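PDB 6IC9: PHD finger protein 3 from Homo sapiens, which reads the phosphorylated C-terminal domain of RNA polymerase II through its SPOC domain, the part present here, and regulates neuronal gene expression. Local coordinates for residues 19-27 with 90-98; 37-45 with 149-157. All coordinates share one frame; numbering follows the deposited sequence.

Contact 1 (19-27 with 90-98); sequences INMPSVAKF and SYTLLFAYF
L94 meets the hairpin with both ends of its forked side chain. CD2 lies 3.6 Å from CE1 of F27, near the plane of that ring, and also touches CG2 of I19. CD1 turns the other way and packs against SD of M21 and CG1 of V24. CB of A25 fills in against CB of L94 and sits 3.4 Å from O of S90.

The aromatic contacts lie at two ends. F27 has CG between its backbone N and carbonyl carbon (chi1 53°), which brings one ring face over the helix backbone. CA of Y91 makes a CH-pi contact there, 3.9 Å from the F27 ring centroid. The F27 and Y91 rings meet obliquely, with planes at 56°. At the turn, the extended M21 chain crosses Y97. Its CE makes a CH-pi contact over the Y97 face, 4.0 Å from the ring centroid. SD adds Met-aromatic contacts, over the same Y97 ring and obliquely to F98.

With an alanine here instead of F27, CA of Y91 and CD2 of L94 would probably face a gap.

The polar link is one water, 3.0 Å from N of K26 and 2.8 Å from OG of S90. A classic beta bulge, V24 and A25 opposite M21, shapes the turn. With no direct hydrogen bond across it, the contact relies on apolar, sulfur and aromatic packing to hold helix 85-101 on the hairpin.

Contact 2 (37-45 with 149-157); sequences SPEYLTEDL and LGLIIRQKL
R154 leaves strand 147-155 with CG anti to its carbonyl carbon (chi1 -40°), and a bend at chi3 (76°) turns its guanidinium into the loop and short helix of 37-45. L41 comes to meet it. CD2 of L41 lies over the centre of one guanidinium face, 3.6 Å from CZ of R154.

The edge of the guanidinium does the polar work. NH1 and NH2 of R154 both donate to the same atom, the backbone O of E39, at 2.9 and 2.7 Å. The NH2 bond lies in the carbonyl plane, while NH1 is tilted from it. NH2 of R154 also forms a salt bridge with OD2 of D44, 2.7 Å away and fairly straight at 160°. NH2 approaches OD2 from the anti side, somewhat out of the carboxylate plane, which is steeply turned from the guanidinium. O of S37 is close too, 3.0 Å from NH1 of R154. The bonds to E39 and D44, with L41 over the face, should fix the rotation of the buried group, although its NE has no partner in the model.

Deeper in, I152 reaches toward L41 tip to tip, its CD1 3.9 Å from CD2 of L41. CD2 of L45 adds a looser touch on CD1 of I152. M117 of strand 114-122 borders I152 and L45, and V78 of strand 73-82 borders L41.

OG of S37 accepts from N of E39 in an ST turn, and P38 to L41 form a type II beta turn. These turns present O of E39 to R154, which joins loop and helix 41-44 to strand 147-155 of the SPOC fold.

Contacts 1 and 2 belong to one SPOC domain and reach the same sheet on opposite sides of the chain's centre. Their centres are 22 Å apart, and their nearest atoms about 6 Å apart, so they do not touch. Strand 25-35 starts in contact 1 and is followed in the chain by helix 41-44 of contact 2. Strand 147-155 serves both: L148 borders F27 and L94, while I152 and R154 carry contact 2. Contact 1 borders the bound phosphorylated peptide: M21 and Y97, with P22 of the same turn, pack on a polar side chain of it. Segment 149-157 reaches the peptide through Q155, which packs on a modified side chain but takes no part in contact 2 itself.

Contact 1 (19-27 with 90-98)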
ATOM      1  N   ILE A  19      -9.760   3.144  -4.117  1.00 26.44           N
ATOM      2  CA  ILE A  19      -9.349   1.776  -3.913  1.00 27.15           C
ATOM      3  C   ILE A  19     -10.573   0.897  -4.081  1.00 27.43           C
ATOM      4  O   ILE A  19     -11.627   1.162  -3.490  1.00 29.00           O
ATOM      5  CB  ILE A  19      -8.713   1.593  -2.526  1.00 25.42           C
ATOM      6  CG1 ILE A  19      -7.382   2.366  -2.495  1.00 26.53           C
ATOM      7  CG2 ILE A  19      -8.546   0.106  -2.255  1.00 27.13           C
ATOM      8  CD1 ILE A  19      -6.639   2.264  -1.094  1.00 25.95           C
ATOM      9  N   ASN A  20     -10.435  -0.164  -4.850  1.00 27.80           N
ATOM     10  CA  ASN A  20     -11.604  -0.957  -5.214  1.00 29.72           C
ATOM     11  C   ASN A  20     -11.263  -2.418  -5.009  1.00 28.63           C
ATOM     12  O   ASN A  20     -10.462  -2.973  -5.765  1.00 28.02           O
ATOM     13  CB  ASN A  20     -12.031  -0.682  -6.668  1.00 31.33           C
ATOM     14  CG  ASN A  20     -13.360  -1.346  -7.003  1.00 38.12           C
ATOM     15  OD1 ASN A  20     -13.840  -2.162  -6.224  1.00 34.66           O
ATOM     16  ND2 ASN A  20     -13.972  -0.968  -8.141  1.00 36.40           N
ATOM     17  N   MET A  21     -11.856  -3.048  -3.984  1.00 28.41           N
ATOM     18  CA  MET A  21     -11.705  -4.488  -3.791  1.00 28.07           C
ATOM     19  C   MET A  21     -13.063  -5.119  -4.022  1.00 34.26           C
ATOM     20  O   MET A  21     -13.943  -5.032  -3.156  1.00 30.88           O
ATOM     21  CB  MET A  21     -11.187  -4.850  -2.385  1.00 32.31           C
ATOM     22  CG  MET A  21     -10.880  -6.345  -2.276  1.00 31.20           C
ATOM     23  SD  MET A  21     -10.102  -6.842  -0.753  1.00 33.57           S
ATOM     24  CE  MET A  21      -9.794  -8.592  -0.988  1.00 31.50           C
ATOM     25  N   PRO A  22     -13.285  -5.740  -5.172  1.00 37.48           N
ATOM     26  CA  PRO A  22     -14.614  -6.270  -5.500  1.00 39.55           C
ATOM     27  C   PRO A  22     -15.141  -7.210  -4.435  1.00 38.92           C
ATOM     28  O   PRO A  22     -14.422  -8.096  -3.942  1.00 42.68           O
ATOM     29  CB  PRO A  22     -14.384  -6.986  -6.842  1.00 41.05           C
ATOM     30  CG  PRO A  22     -13.252  -6.164  -7.493  1.00 42.55           C
ATOM     31  CD  PRO A  22     -12.346  -5.779  -6.311  1.00 39.67           C
ATOM     32  N   SER A  23     -16.393  -6.967  -4.058  1.00 42.04           N
ATOM     33  CA  SER A  23     -17.162  -7.659  -3.024  1.00 45.13           C
ATOM     34  C   SER A  23     -16.693  -7.311  -1.615  1.00 44.81           C
ATOM     35  O   SER A  23     -17.108  -7.959  -0.657  1.00 48.87           O
ATOM     36  CB  SER A  23     -17.147  -9.182  -3.208  1.00 54.19           C
ATOM     37  OG  SER A  23     -15.961  -9.752  -2.665  1.00 60.99           O
ATOM     38  N   VAL A  24     -15.843  -6.304  -1.449  1.00 35.12           N
ATOM     39  CA  VAL A  24     -15.379  -6.001  -0.106  1.00 33.10           C
ATOM     40  C   VAL A  24     -15.623  -4.528   0.138  1.00 33.12           C
ATOM     41  O   VAL A  24     -16.352  -4.163   1.059  1.00 33.22           O
ATOM     42  CB  VAL A  24     -13.896  -6.390   0.093  1.00 35.81           C
ATOM     43  CG1 VAL A  24     -13.414  -5.918   1.497  1.00 35.48           C
ATOM     44  CG2 VAL A  24     -13.676  -7.904  -0.038  1.00 39.54           C
ATOM     45  N   ALA A  25     -15.028  -3.652  -0.672  1.00 30.84           N
ATOM     46  CA  ALA A  25     -15.068  -2.239  -0.319  1.00 29.87           C
ATOM     47  C   ALA A  25     -14.611  -1.441  -1.523  1.00 27.32           C
ATOM     48  O   ALA A  25     -13.757  -1.910  -2.287  1.00 30.90           O
ATOM     49  CB  ALA A  25     -14.143  -1.947   0.889  1.00 30.82           C
ATOM     50  N   LYS A  26     -15.186  -0.256  -1.696  1.00 28.78           N
ATOM     51  CA  LYS A  26     -14.718   0.681  -2.714  1.00 28.29           C
ATOM     52  C   LYS A  26     -14.854   2.082  -2.149  1.00 33.00           C
ATOM     53  O   LYS A  26     -15.929   2.439  -1.666  1.00 31.57           O
ATOM     54  CB  LYS A  26     -15.502   0.530  -4.037  1.00 29.58           C
ATOM     55  CG  LYS A  26     -15.390   1.683  -4.979  1.00 31.61           C
ATOM     56  CD  LYS A  26     -16.253   1.448  -6.247  1.00 35.92           C
ATOM     57  CE  LYS A  26     -16.385   2.745  -7.069  1.00 36.91           C
ATOM     58  NZ  LYS A  26     -17.368   2.517  -8.199  1.00 39.01           N
ATOM     59  N   PHE A  27     -13.787   2.886  -2.211  1.00 27.86           N
ATOM     60  CA  PHE A  27     -13.901   4.209  -1.605  1.00 27.64           C
ATOM     61  C   PHE A  27     -12.877   5.138  -2.223  1.00 28.92           C
ATOM     62  O   PHE A  27     -11.907   4.693  -2.840  1.00 27.74           O
ATOM     63  CB  PHE A  27     -13.728   4.132  -0.089  1.00 27.14           C
ATOM     64  CG  PHE A  27     -12.457   3.426   0.343  1.00 27.56           C
ATOM     65  CD1 PHE A  27     -12.428   2.024   0.472  1.00 26.31           C
ATOM     66  CD2 PHE A  27     -11.300   4.139   0.525  1.00 27.71           C
ATOM     67  CE1 PHE A  27     -11.236   1.348   0.871  1.00 29.66           C
ATOM     68  CE2 PHE A  27     -10.085   3.447   0.928  1.00 26.44           C
ATOM     69  CZ  PHE A  27     -10.100   2.061   1.049  1.00 25.17           C
ATOM     70  N   SER A  90     -16.177   2.311   4.374  1.00 26.39           N
ATOM     71  CA  SER A  90     -15.600   1.290   3.510  1.00 27.37           C
ATOM     72  C   SER A  90     -14.091   1.117   3.738  1.00 23.75           C
ATOM     73  O   SER A  90     -13.570   0.018   3.558  1.00 25.73           O
ATOM     74  CB  SER A  90     -15.854   1.662   2.053  1.00 30.81           C
ATOM     75  OG  SER A  90     -17.247   1.621   1.792  1.00 33.65           O
ATOM     76  N   TYR A  91     -13.388   2.204   4.040  1.00 25.47           N
ATOM     77  CA  TYR A  91     -11.974   2.111   4.426  1.00 25.20           C
ATOM     78  C   TYR A  91     -11.801   1.147   5.584  1.00 26.95           C
ATOM     79  O   TYR A  91     -10.915   0.275   5.564  1.00 27.77           O
ATOM     80  CB  TYR A  91     -11.509   3.519   4.806  1.00 27.69           C
ATOM     81  CG  TYR A  91     -10.047   3.703   5.167  1.00 25.18           C
ATOM     82  CD1 TYR A  91      -9.563   3.294   6.413  1.00 25.98           C
ATOM     83  CD2 TYR A  91      -9.210   4.409   4.305  1.00 25.99           C
ATOM     84  CE1 TYR A  91      -8.238   3.515   6.763  1.00 25.73           C
ATOM     85  CE2 TYR A  91      -7.870   4.644   4.628  1.00 24.76           C
ATOM     86  CZ  TYR A  91      -7.418   4.211   5.850  1.00 25.49           C
ATOM     87  OH  TYR A  91      -6.113   4.457   6.179  1.00 25.87           O
ATOM     88  N   THR A  92     -12.621   1.334   6.629  1.00 25.39           N
ATOM     89  CA  THR A  92     -12.636   0.459   7.801  1.00 30.39           C
ATOM     90  C   THR A  92     -12.942  -0.998   7.446  1.00 28.48           C
ATOM     91  O   THR A  92     -12.325  -1.916   8.007  1.00 27.47           O
ATOM     92  CB  THR A  92     -13.624   1.011   8.817  1.00 32.68           C
ATOM     93  OG1 THR A  92     -13.140   2.293   9.233  1.00 30.46           O
ATOM     94  CG2 THR A  92     -13.760   0.101  10.042  1.00 34.98           C
ATOM     95  N   LEU A  93     -13.917  -1.246   6.550  1.00 28.02           N
ATOM     96  CA  LEU A  93     -14.172  -2.630   6.128  1.00 29.53           C
ATOM     97  C   LEU A  93     -12.934  -3.255   5.506  1.00 26.93           C
ATOM     98  O   LEU A  93     -12.618  -4.426   5.763  1.00 26.16           O
ATOM     99  CB  LEU A  93     -15.302  -2.691   5.097  1.00 27.81           C
ATOM    100  CG  LEU A  93     -16.695  -2.493   5.670  1.00 32.81           C
ATOM    101  CD1 LEU A  93     -17.678  -2.190   4.523  1.00 34.24           C
ATOM    102  CD2 LEU A  93     -17.079  -3.763   6.413  1.00 32.81           C
ATOM    103  N   LEU A  94     -12.241  -2.495   4.657  1.00 26.19           N
ATOM    104  CA  LEU A  94     -11.059  -3.021   4.001  1.00 23.40           C
ATOM    105  C   LEU A  94      -9.922  -3.232   4.980  1.00 23.66           C
ATOM    106  O   LEU A  94      -9.260  -4.280   4.942  1.00 24.23           O
ATOM    107  CB  LEU A  94     -10.619  -2.068   2.874  1.00 23.68           C
ATOM    108  CG  LEU A  94      -9.592  -2.705   1.904  1.00 25.03           C
ATOM    109  CD1 LEU A  94     -10.130  -3.950   1.273  1.00 31.66           C
ATOM    110  CD2 LEU A  94      -9.244  -1.670   0.821  1.00 27.23           C
ATOM    111  N   PHE A  95      -9.688  -2.265   5.874  1.00 22.30           N
ATOM    112  CA  PHE A  95      -8.712  -2.488   6.954  1.00 23.95           C
ATOM    113  C   PHE A  95      -9.021  -3.787   7.723  1.00 26.27           C
ATOM    114  O   PHE A  95      -8.144  -4.615   7.938  1.00 25.20           O
ATOM    115  CB  PHE A  95      -8.746  -1.315   7.948  1.00 24.04           C
ATOM    116  CG  PHE A  95      -7.841  -1.553   9.141  1.00 30.26           C
ATOM    117  CD1 PHE A  95      -8.285  -2.191  10.270  1.00 33.24           C
ATOM    118  CD2 PHE A  95      -6.513  -1.207   9.058  1.00 28.33           C
ATOM    119  CE1 PHE A  95      -7.411  -2.444  11.353  1.00 31.79           C
ATOM    120  CE2 PHE A  95      -5.640  -1.458  10.138  1.00 31.69           C
ATOM    121  CZ  PHE A  95      -6.102  -2.070  11.268  1.00 32.82           C
ATOM    122  N   ALA A  96     -10.277  -3.954   8.149  1.00 26.74           N
ATOM    123  CA  ALA A  96     -10.668  -5.134   8.921  1.00 30.64           C
ATOM    124  C   ALA A  96     -10.511  -6.416   8.108  1.00 26.89           C
ATOM    125  O   ALA A  96     -10.141  -7.478   8.655  1.00 27.47           O
ATOM    126  CB  ALA A  96     -12.119  -4.999   9.417  1.00 28.79           C
ATOM    127  N   TYR A  97     -10.813  -6.347   6.818  1.00 26.66           N
ATOM    128  CA  TYR A  97     -10.678  -7.525   5.961  1.00 26.72           C
ATOM    129  C   TYR A  97      -9.274  -8.092   6.064  1.00 27.77           C
ATOM    130  O   TYR A  97      -9.079  -9.296   6.290  1.00 25.70           O
ATOM    131  CB  TYR A  97     -10.997  -7.149   4.493  1.00 26.10           C
ATOM    132  CG  TYR A  97     -10.790  -8.349   3.589  1.00 27.10           C
ATOM    133  CD1 TYR A  97     -11.838  -9.178   3.292  1.00 30.54           C
ATOM    134  CD2 TYR A  97      -9.505  -8.671   3.084  1.00 29.03           C
ATOM    135  CE1 TYR A  97     -11.656 -10.308   2.516  1.00 34.67           C
ATOM    136  CE2 TYR A  97      -9.298  -9.811   2.332  1.00 30.86           C
ATOM    137  CZ  TYR A  97     -10.395 -10.613   2.032  1.00 33.52           C
ATOM    138  OH  TYR A  97     -10.184 -11.745   1.273  1.00 36.35           O
ATOM    139  N   PHE A  98      -8.273  -7.237   5.840  1.00 25.99           N
ATOM    140  CA  PHE A  98      -6.896  -7.714   5.821  1.00 26.10           C
ATOM    141  C   PHE A  98      -6.338  -7.877   7.225  1.00 23.59           C
ATOM    142  O   PHE A  98      -5.511  -8.781   7.474  1.00 28.70           O
ATOM    143  CB  PHE A  98      -6.005  -6.733   5.022  1.00 25.05           C
ATOM    144  CG  PHE A  98      -6.232  -6.835   3.559  1.00 23.41           C
ATOM    145  CD1 PHE A  98      -5.865  -7.995   2.899  1.00 26.39           C
ATOM    146  CD2 PHE A  98      -6.933  -5.844   2.871  1.00 24.98           C
ATOM    147  CE1 PHE A  98      -6.130  -8.159   1.544  1.00 30.00           C
ATOM    148  CE2 PHE A  98      -7.191  -5.998   1.499  1.00 28.43           C
ATOM    149  CZ  PHE A  98      -6.805  -7.172   0.851  1.00 30.74           C
TER
HETATM  150  O   HOH W   1     -17.827  -0.055  -0.351  1.00 33.62           O

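Contact 2 (37-45 with 149-157)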
ATOM      1  N   SER A  37      10.854   8.398  -1.847  1.00 41.81           N
ATOM      2  CA  SER A  37      10.506   9.568  -2.638  1.00 46.44           C
ATOM      3  C   SER A  37       9.139   9.368  -3.271  1.00 43.50           C
ATOM      4  O   SER A  37       8.972   8.455  -4.090  1.00 43.08           O
ATOM      5  CB  SER A  37      11.518   9.845  -3.731  1.00 46.49           C
ATOM      6  OG  SER A  37      10.965  10.836  -4.589  1.00 52.38           O
ATOM      7  N   PRO A  38       8.154  10.204  -2.958  1.00 41.75           N
ATOM      8  CA  PRO A  38       6.851  10.058  -3.597  1.00 38.49           C
ATOM      9  C   PRO A  38       6.778  10.679  -4.978  1.00 44.64           C
ATOM     10  O   PRO A  38       5.672  10.817  -5.509  1.00 38.31           O
ATOM     11  CB  PRO A  38       5.939  10.807  -2.626  1.00 39.26           C
ATOM     12  CG  PRO A  38       6.748  11.971  -2.239  1.00 41.61           C
ATOM     13  CD  PRO A  38       8.208  11.437  -2.151  1.00 41.42           C
ATOM     14  N   GLU A  39       7.930  11.079  -5.523  1.00 42.04           N
ATOM     15  CA  GLU A  39       7.957  11.849  -6.761  1.00 43.66           C
ATOM     16  C   GLU A  39       7.248  11.069  -7.857  1.00 41.16           C
ATOM     17  O   GLU A  39       7.442   9.853  -7.999  1.00 40.39           O
ATOM     18  CB  GLU A  39       9.410  12.154  -7.168  1.00 40.09           C
ATOM     19  CG  GLU A  39      10.197  10.872  -7.521  1.00 46.96           C
ATOM     20  CD  GLU A  39      11.711  11.064  -7.690  1.00 53.30           C
ATOM     21  OE1 GLU A  39      12.363  10.128  -8.197  1.00 59.85           O
ATOM     22  OE2 GLU A  39      12.252  12.121  -7.319  1.00 50.75           O
ATOM     23  N   TYR A  40       6.382  11.761  -8.599  1.00 41.02           N
ATOM     24  CA  TYR A  40       5.689  11.231  -9.772  1.00 42.54           C
ATOM     25  C   TYR A  40       4.578  10.247  -9.438  1.00 42.48           C
ATOM     26  O   TYR A  40       4.005   9.644 -10.368  1.00 37.96           O
ATOM     27  CB  TYR A  40       6.647  10.549 -10.756  1.00 42.40           C
ATOM     28  CG  TYR A  40       7.878  11.359 -11.096  1.00 46.61           C
ATOM     29  CD1 TYR A  40       9.149  10.866 -10.828  1.00 47.48           C
ATOM     30  CD2 TYR A  40       7.763  12.635 -11.667  1.00 45.60           C
ATOM     31  CE1 TYR A  40      10.290  11.609 -11.135  1.00 50.08           C
ATOM     32  CE2 TYR A  40       8.894  13.379 -11.982  1.00 48.49           C
ATOM     33  CZ  TYR A  40      10.157  12.863 -11.713  1.00 51.21           C
ATOM     34  OH  TYR A  40      11.293  13.592 -12.021  1.00 52.72           O
ATOM     35  N   LEU A  41       4.253  10.049  -8.154  1.00 38.90           N
ATOM     36  CA  LEU A  41       3.204   9.089  -7.839  1.00 43.75           C
ATOM     37  C   LEU A  41       1.872   9.498  -8.450  1.00 40.39           C
ATOM     38  O   LEU A  41       1.070   8.638  -8.817  1.00 39.52           O
ATOM     39  CB  LEU A  41       3.080   8.918  -6.319  1.00 39.87           C
ATOM     40  CG  LEU A  41       4.010   7.863  -5.728  1.00 40.75           C
ATOM     41  CD1 LEU A  41       3.729   7.788  -4.220  1.00 41.49           C
ATOM     42  CD2 LEU A  41       3.851   6.485  -6.426  1.00 36.59           C
ATOM     43  N   THR A  42       1.632  10.800  -8.595  1.00 41.73           N
ATOM     44  CA  THR A  42       0.375  11.255  -9.183  1.00 42.32           C
ATOM     45  C   THR A  42       0.168  10.687 -10.581  1.00 45.28           C
ATOM     46  O   THR A  42      -0.964  10.367 -10.969  1.00 46.48           O
ATOM     47  CB  THR A  42       0.369  12.778  -9.209  1.00 43.43           C
ATOM     48  OG1 THR A  42       0.898  13.263  -7.965  1.00 50.99           O
ATOM     49  CG2 THR A  42      -1.053  13.289  -9.420  1.00 44.97           C
ATOM     50  N   GLU A  43       1.258  10.526 -11.348  1.00 40.14           N
ATOM     51  CA  GLU A  43       1.185   9.988 -12.709  1.00 37.10           C
ATOM     52  C   GLU A  43       1.279   8.478 -12.749  1.00 41.00           C
ATOM     53  O   GLU A  43       0.881   7.865 -13.741  1.00 42.32           O
ATOM     54  CB  GLU A  43       2.336  10.560 -13.568  1.00 42.38           C
ATOM     55  CG  GLU A  43       2.505  12.035 -13.381  1.00 50.20           C
ATOM     56  CD  GLU A  43       3.900  12.535 -13.728  1.00 55.95           C
ATOM     57  OE1 GLU A  43       4.624  11.885 -14.521  1.00 52.60           O
ATOM     58  OE2 GLU A  43       4.262  13.588 -13.181  1.00 59.47           O
ATOM     59  N   ASP A  44       1.794   7.867 -11.703  1.00 36.83           N
ATOM     60  CA  ASP A  44       2.086   6.445 -11.711  1.00 36.27           C
ATOM     61  C   ASP A  44       0.987   5.593 -11.079  1.00 41.00           C
ATOM     62  O   ASP A  44       1.089   4.365 -11.116  1.00 42.07           O
ATOM     63  CB  ASP A  44       3.388   6.193 -10.930  1.00 35.11           C
ATOM     64  CG  ASP A  44       4.644   6.592 -11.710  1.00 41.61           C
ATOM     65  OD1 ASP A  44       4.523   6.902 -12.918  1.00 37.75           O
ATOM     66  OD2 ASP A  44       5.744   6.579 -11.092  1.00 34.51           O
ATOM     67  N   LEU A  45      -0.016   6.211 -10.436  1.00 37.03           N
ATOM     68  CA  LEU A  45      -1.108   5.441  -9.845  1.00 34.20           C
ATOM     69  C   LEU A  45      -2.357   5.619 -10.693  1.00 38.17           C
ATOM     70  O   LEU A  45      -2.630   6.742 -11.155  1.00 38.63           O
ATOM     71  CB  LEU A  45      -1.390   5.895  -8.407  1.00 29.98           C
ATOM     72  CG  LEU A  45      -0.245   5.543  -7.441  1.00 32.06           C
ATOM     73  CD1 LEU A  45      -0.429   6.286  -6.171  1.00 32.31           C
ATOM     74  CD2 LEU A  45      -0.116   4.005  -7.183  1.00 33.90           C
ATOM     75  N   LEU A 149      -1.666   1.385   4.666  1.00 25.45           N
ATOM     76  CA  LEU A 149      -0.475   1.857   3.990  1.00 23.98           C
ATOM     77  C   LEU A 149      -0.391   1.238   2.606  1.00 26.75           C
ATOM     78  O   LEU A 149      -0.849   0.120   2.394  1.00 26.40           O
ATOM     79  CB  LEU A 149       0.740   1.394   4.836  1.00 27.48           C
ATOM     80  CG  LEU A 149       1.378   2.310   5.895  1.00 38.73           C
ATOM     81  CD1 LEU A 149       0.429   3.119   6.739  1.00 34.39           C
ATOM     82  CD2 LEU A 149       2.430   1.516   6.756  1.00 31.62           C
ATOM     83  N   GLY A 150       0.253   1.934   1.682  1.00 24.84           N
ATOM     84  CA  GLY A 150       0.618   1.374   0.396  1.00 24.61           C
ATOM     85  C   GLY A 150       2.135   1.232   0.339  1.00 26.39           C
ATOM     86  O   GLY A 150       2.862   2.203   0.528  1.00 26.95           O
ATOM     87  N   LEU A 151       2.585   0.026   0.040  1.00 21.68           N
ATOM     88  CA  LEU A 151       4.007  -0.269  -0.207  1.00 23.35           C
ATOM     89  C   LEU A 151       4.165  -0.368  -1.702  1.00 24.10           C
ATOM     90  O   LEU A 151       3.605  -1.274  -2.314  1.00 25.63           O
ATOM     91  CB  LEU A 151       4.373  -1.588   0.486  1.00 27.03           C
ATOM     92  CG  LEU A 151       5.726  -2.172   0.125  1.00 28.23           C
ATOM     93  CD1 LEU A 151       6.749  -1.181   0.544  1.00 26.84           C
ATOM     94  CD2 LEU A 151       5.870  -3.513   0.915  1.00 30.10           C
ATOM     95  N   ILE A 152       4.912   0.566  -2.307  1.00 25.06           N
ATOM     96  CA  ILE A 152       4.969   0.691  -3.754  1.00 27.31           C
ATOM     97  C   ILE A 152       6.396   0.410  -4.231  1.00 30.55           C
ATOM     98  O   ILE A 152       7.347   1.096  -3.819  1.00 28.82           O
ATOM     99  CB  ILE A 152       4.501   2.091  -4.211  1.00 30.41           C
ATOM    100  CG1 ILE A 152       3.157   2.411  -3.514  1.00 30.24           C
ATOM    101  CG2 ILE A 152       4.345   2.146  -5.721  1.00 28.84           C
ATOM    102  CD1 ILE A 152       2.715   3.854  -3.754  1.00 29.87           C
ATOM    103  N   ILE A 153       6.539  -0.599  -5.079  0.57 29.54           N
ATOM    104  CA  ILE A 153       7.806  -0.944  -5.730  0.57 31.03           C
ATOM    105  C   ILE A 153       7.808  -0.331  -7.124  0.57 33.33           C
ATOM    106  O   ILE A 153       7.003  -0.726  -7.973  0.57 30.85           O
ATOM    107  CB  ILE A 153       7.982  -2.469  -5.839  0.57 30.24           C
ATOM    108  CG1 ILE A 153       7.605  -3.152  -4.521  0.57 29.59           C
ATOM    109  CG2 ILE A 153       9.420  -2.820  -6.329  0.57 32.02           C
ATOM    110  CD1 ILE A 153       8.419  -2.642  -3.331  0.57 30.53           C
ATOM    111  N   ARG A 154       8.729   0.602  -7.386  1.00 32.73           N
ATOM    112  CA  ARG A 154       8.816   1.252  -8.692  1.00 34.87           C
ATOM    113  C   ARG A 154      10.147   0.958  -9.398  1.00 36.33           C
ATOM    114  O   ARG A 154      11.171   0.683  -8.773  1.00 38.26           O
ATOM    115  CB  ARG A 154       8.630   2.755  -8.522  1.00 40.19           C
ATOM    116  CG  ARG A 154       7.509   3.025  -7.467  1.00 46.40           C
ATOM    117  CD  ARG A 154       7.609   4.395  -6.788  1.00 49.06           C
ATOM    118  NE  ARG A 154       7.142   5.346  -7.758  1.00 40.62           N
ATOM    119  CZ  ARG A 154       7.192   6.670  -7.656  1.00 39.78           C
ATOM    120  NH1 ARG A 154       7.704   7.289  -6.595  1.00 37.02           N
ATOM    121  NH2 ARG A 154       6.694   7.363  -8.656  1.00 34.94           N
ATOM    122  N   GLN A 155      10.114   1.026 -10.712  1.00 39.29           N
ATOM    123  CA  GLN A 155      11.331   0.876 -11.491  1.00 46.95           C
ATOM    124  C   GLN A 155      12.192   2.119 -11.317  1.00 45.73           C
ATOM    125  O   GLN A 155      11.693   3.217 -11.043  1.00 43.22           O
ATOM    126  CB  GLN A 155      10.996   0.650 -12.970  1.00 50.73           C
ATOM    127  CG  GLN A 155       9.763  -0.245 -13.234  1.00 53.67           C
ATOM    128  CD  GLN A 155      10.030  -1.770 -13.145  1.00 53.40           C
ATOM    129  OE1 GLN A 155      11.150  -2.216 -12.864  1.00 52.00           O
ATOM    130  NE2 GLN A 155       8.982  -2.568 -13.400  1.00 50.04           N
ATOM    131  N   LYS A 156      13.501   1.916 -11.377  1.00 48.32           N
ATOM    132  CA  LYS A 156      14.461   3.005 -11.374  1.00 50.93           C
ATOM    133  C   LYS A 156      14.783   3.416 -12.802  1.00 52.05           C
ATOM    134  O   LYS A 156      14.511   2.699 -13.771  1.00 53.32           O
ATOM    135  CB  LYS A 156      15.747   2.599 -10.668  1.00 52.17           C
ATOM    136  CG  LYS A 156      15.583   2.399  -9.202  1.00 48.39           C
ATOM    137  CD  LYS A 156      16.872   2.695  -8.486  1.00 56.37           C
ATOM    138  CE  LYS A 156      17.933   1.789  -8.976  1.00 55.56           C
ATOM    139  NZ  LYS A 156      18.717   1.351  -7.780  1.00 61.28           N
ATOM    140  N   LEU A 157      15.404   4.573 -12.918  1.00 55.03           N
ATOM    141  CA  LEU A 157      15.766   5.096 -14.216  1.00 57.73           C
ATOM    142  C   LEU A 157      16.947   4.287 -14.762  1.00 58.19           C
ATOM    143  O   LEU A 157      16.752   3.254 -15.407  1.00 59.58           O
ATOM    144  CB  LEU A 157      16.102   6.579 -14.091  1.00 59.07           C
ATOM    145  CG  LEU A 157      16.672   7.263 -15.321  1.00 54.76           C
ATOM    146  CD1 LEU A 157      15.600   7.384 -16.387  1.00 53.14           C
ATOM    147  CD2 LEU A 157      17.267   8.626 -14.937  1.00 51.95           C
TER